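Local coordinates for protein SAP-like pentraxin (Limulus polyphemus, PDB 3FLP) that is a calcium-binding pentraxin lectin of the horseshoe crab that probably recognises sugars and related ligands, in doubly stacked heptameric rings, at residues P12-N16 / P17-H21. Numbering follows the deposited sequence.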
loop_
_atom_site.group_PDB
_atom_site.type_symbol
_atom_site.label_atom_id
_atom_site.label_comp_id
_atom_site.label_asym_id
_atom_site.label_seq_id
_atom_site.Cartn_x
_atom_site.Cartn_y
_atom_site.Cartn_z
ATOM N N PRO A 12 -34.187 23.440 27.635
ATOM C CA PRO A 12 -34.705 24.804 27.455
ATOM C C PRO A 12 -34.836 25.702 28.673
ATOM O O PRO A 12 -34.380 26.849 28.665
ATOM C CB PRO A 12 -36.058 24.576 26.779
ATOM C CG PRO A 12 -35.878 23.262 26.077
ATOM C CD PRO A 12 -35.162 22.462 27.119
ATOM N N GLY A 13 -35.477 25.186 29.710
ATOM C CA GLY A 13 -35.697 25.968 30.910
ATOM C C GLY A 13 -36.856 25.303 31.621
ATOM O O GLY A 13 -37.758 24.759 30.977
ATOM N N THR A 14 -36.844 25.345 32.944
ATOM C CA THR A 14 -37.889 24.699 33.712
ATOM C C THR A 14 -38.883 25.656 34.370
ATOM O O THR A 14 -38.518 26.715 34.878
ATOM C CB THR A 14 -37.263 23.791 34.805
ATOM O OG1 THR A 14 -36.446 22.786 34.188
ATOM C CG2 THR A 14 -38.344 23.117 35.636
ATOM N N GLN A 15 -40.150 25.268 34.338
ATOM C CA GLN A 15 -41.208 26.038 34.971
ATOM C C GLN A 15 -42.408 25.132 35.169
ATOM O O GLN A 15 -43.074 24.749 34.209
ATOM C CB GLN A 15 -41.604 27.254 34.135
ATOM C CG GLN A 15 -42.648 28.116 34.834
ATOM C CD GLN A 15 -42.839 29.467 34.179
ATOM O OE1 GLN A 15 -43.263 29.561 33.024
ATOM N NE2 GLN A 15 -42.521 30.529 34.915
ATOM N N ASN A 16 -42.656 24.777 36.426
ATOM C CA ASN A 16 -43.772 23.911 36.789
ATOM C C ASN A 16 -44.984 24.274 35.938
ATOM O O ASN A 16 -45.295 25.453 35.774
ATOM C CB ASN A 16 -44.103 24.089 38.272
ATOM C CG ASN A 16 -45.025 23.006 38.796
ATOM O OD1 ASN A 16 -46.149 22.854 38.327
ATOM N ND2 ASN A 16 -44.547 22.243 39.771
ATOM N N PRO A 17 -45.692 23.268 35.388
ATOM C CA PRO A 17 -45.458 21.823 35.509
ATOM C C PRO A 17 -44.525 21.219 34.452
ATOM O O PRO A 17 -44.494 19.997 34.283
ATOM C CB PRO A 17 -46.864 21.256 35.397
ATOM C CG PRO A 17 -47.436 22.110 34.298
ATOM C CD PRO A 17 -46.953 23.525 34.663
ATOM N N LYS A 18 -43.775 22.056 33.742
ATOM C CA LYS A 18 -42.868 21.548 32.717
ATOM C C LYS A 18 -41.443 21.360 33.239
ATOM O O LYS A 18 -40.789 22.322 33.652
ATOM C CB LYS A 18 -42.855 22.476 31.498
ATOM C CG LYS A 18 -41.888 22.017 30.407
ATOM C CD LYS A 18 -41.753 23.035 29.274
ATOM C CE LYS A 18 -40.687 22.605 28.261
ATOM N NZ LYS A 18 -40.524 23.577 27.137
ATOM N N PHE A 19 -40.973 20.114 33.218
ATOM C CA PHE A 19 -39.625 19.789 33.683
ATOM C C PHE A 19 -38.848 18.997 32.622
ATOM O O PHE A 19 -38.824 17.765 32.643
ATOM C CB PHE A 19 -39.682 18.963 34.981
ATOM C CG PHE A 19 -40.457 19.616 36.097
ATOM C CD1 PHE A 19 -41.842 19.470 36.183
ATOM C CD2 PHE A 19 -39.802 20.371 37.067
ATOM C CE1 PHE A 19 -42.562 20.070 37.225
ATOM C CE2 PHE A 19 -40.509 20.975 38.109
ATOM C CZ PHE A 19 -41.890 20.825 38.189
ATOM N N PRO A 20 -38.208 19.693 31.672
ATOM C CA PRO A 20 -37.459 18.949 30.653
ATOM C C PRO A 20 -36.422 18.025 31.297
ATOM O O PRO A 20 -35.674 18.443 32.181
ATOM C CB PRO A 20 -36.836 20.059 29.796
ATOM C CG PRO A 20 -36.764 21.233 30.742
ATOM C CD PRO A 20 -38.064 21.145 31.487
ATOM N N HIS A 21 -36.392 16.769 30.867
ATOM C CA HIS A 21 -35.448 15.815 31.435
ATOM C C HIS A 21 -35.321 14.542 30.615
ATOM O O HIS A 21 -36.079 14.296 29.682
ATOM C CB HIS A 21 -35.883 15.403 32.849
ATOM C CG HIS A 21 -37.081 14.500 32.873
ATOM N ND1 HIS A 21 -38.362 14.949 32.627
ATOM C CD2 HIS A 21 -37.190 13.168 33.098
ATOM C CE1 HIS A 21 -39.208 13.936 32.703
ATOM N NE2 HIS A 21 -38.521 12.843 32.990
#
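The carbonyl oxygen of Gln15 accepts the backbone N-H of Lys18, N to O 2.8 Å, from a donor lying 39° out of the carbonyl plane. The return bond, Gln15 N to Lys18 O at 3.1 Å, lies in the carbonyl plane, and the two make a single antiparallel hydrogen-bonded pair. Between them Asn16 and Pro17 turn the chain through a cis peptide bond, evident from their CA–CA distance of 3.0 Å. The result is a type VIa beta turn, with cis-proline Pro17 at its third position, at the tip of a surface loop passing from strand 7-11 in one sheet of the pentraxin beta-sandwich to strand 21-24 in the other. It lies on the calcium side, the Phe19 side chain about 6 Å from that of the calcium ligand Glu154.

Just after the turn, the Phe19 ring comes back beside Thr14 and Asn16, although its CB points away. Asn16 ND2 meets the ring at its edge, 3.4 Å from CZ, with amide and ring planes 79° apart. Thr14 CG2 approaches obliquely, 3.4 Å from Phe19 CD2; it lies anti to the backbone N (chi1 -60° for OG1), which sets the methyl against the ring and OG1 3.6 Å from Pro20 CD, while Gln144 NE2 hydrogen-bonds that hydroxyl. The Pro12 and Pro20 rings pass side by side in apolar contact, Pro12 CD to Pro20 CB 4.0 Å. His21 ND1 donates to Phe19 O almost in line with the carbonyl, the oxygen near the His21 ring plane. Phe19 N-H goes to Asp205 OD2, while Pro12 O accepts Arg32 NH2 of a neighbouring subunit.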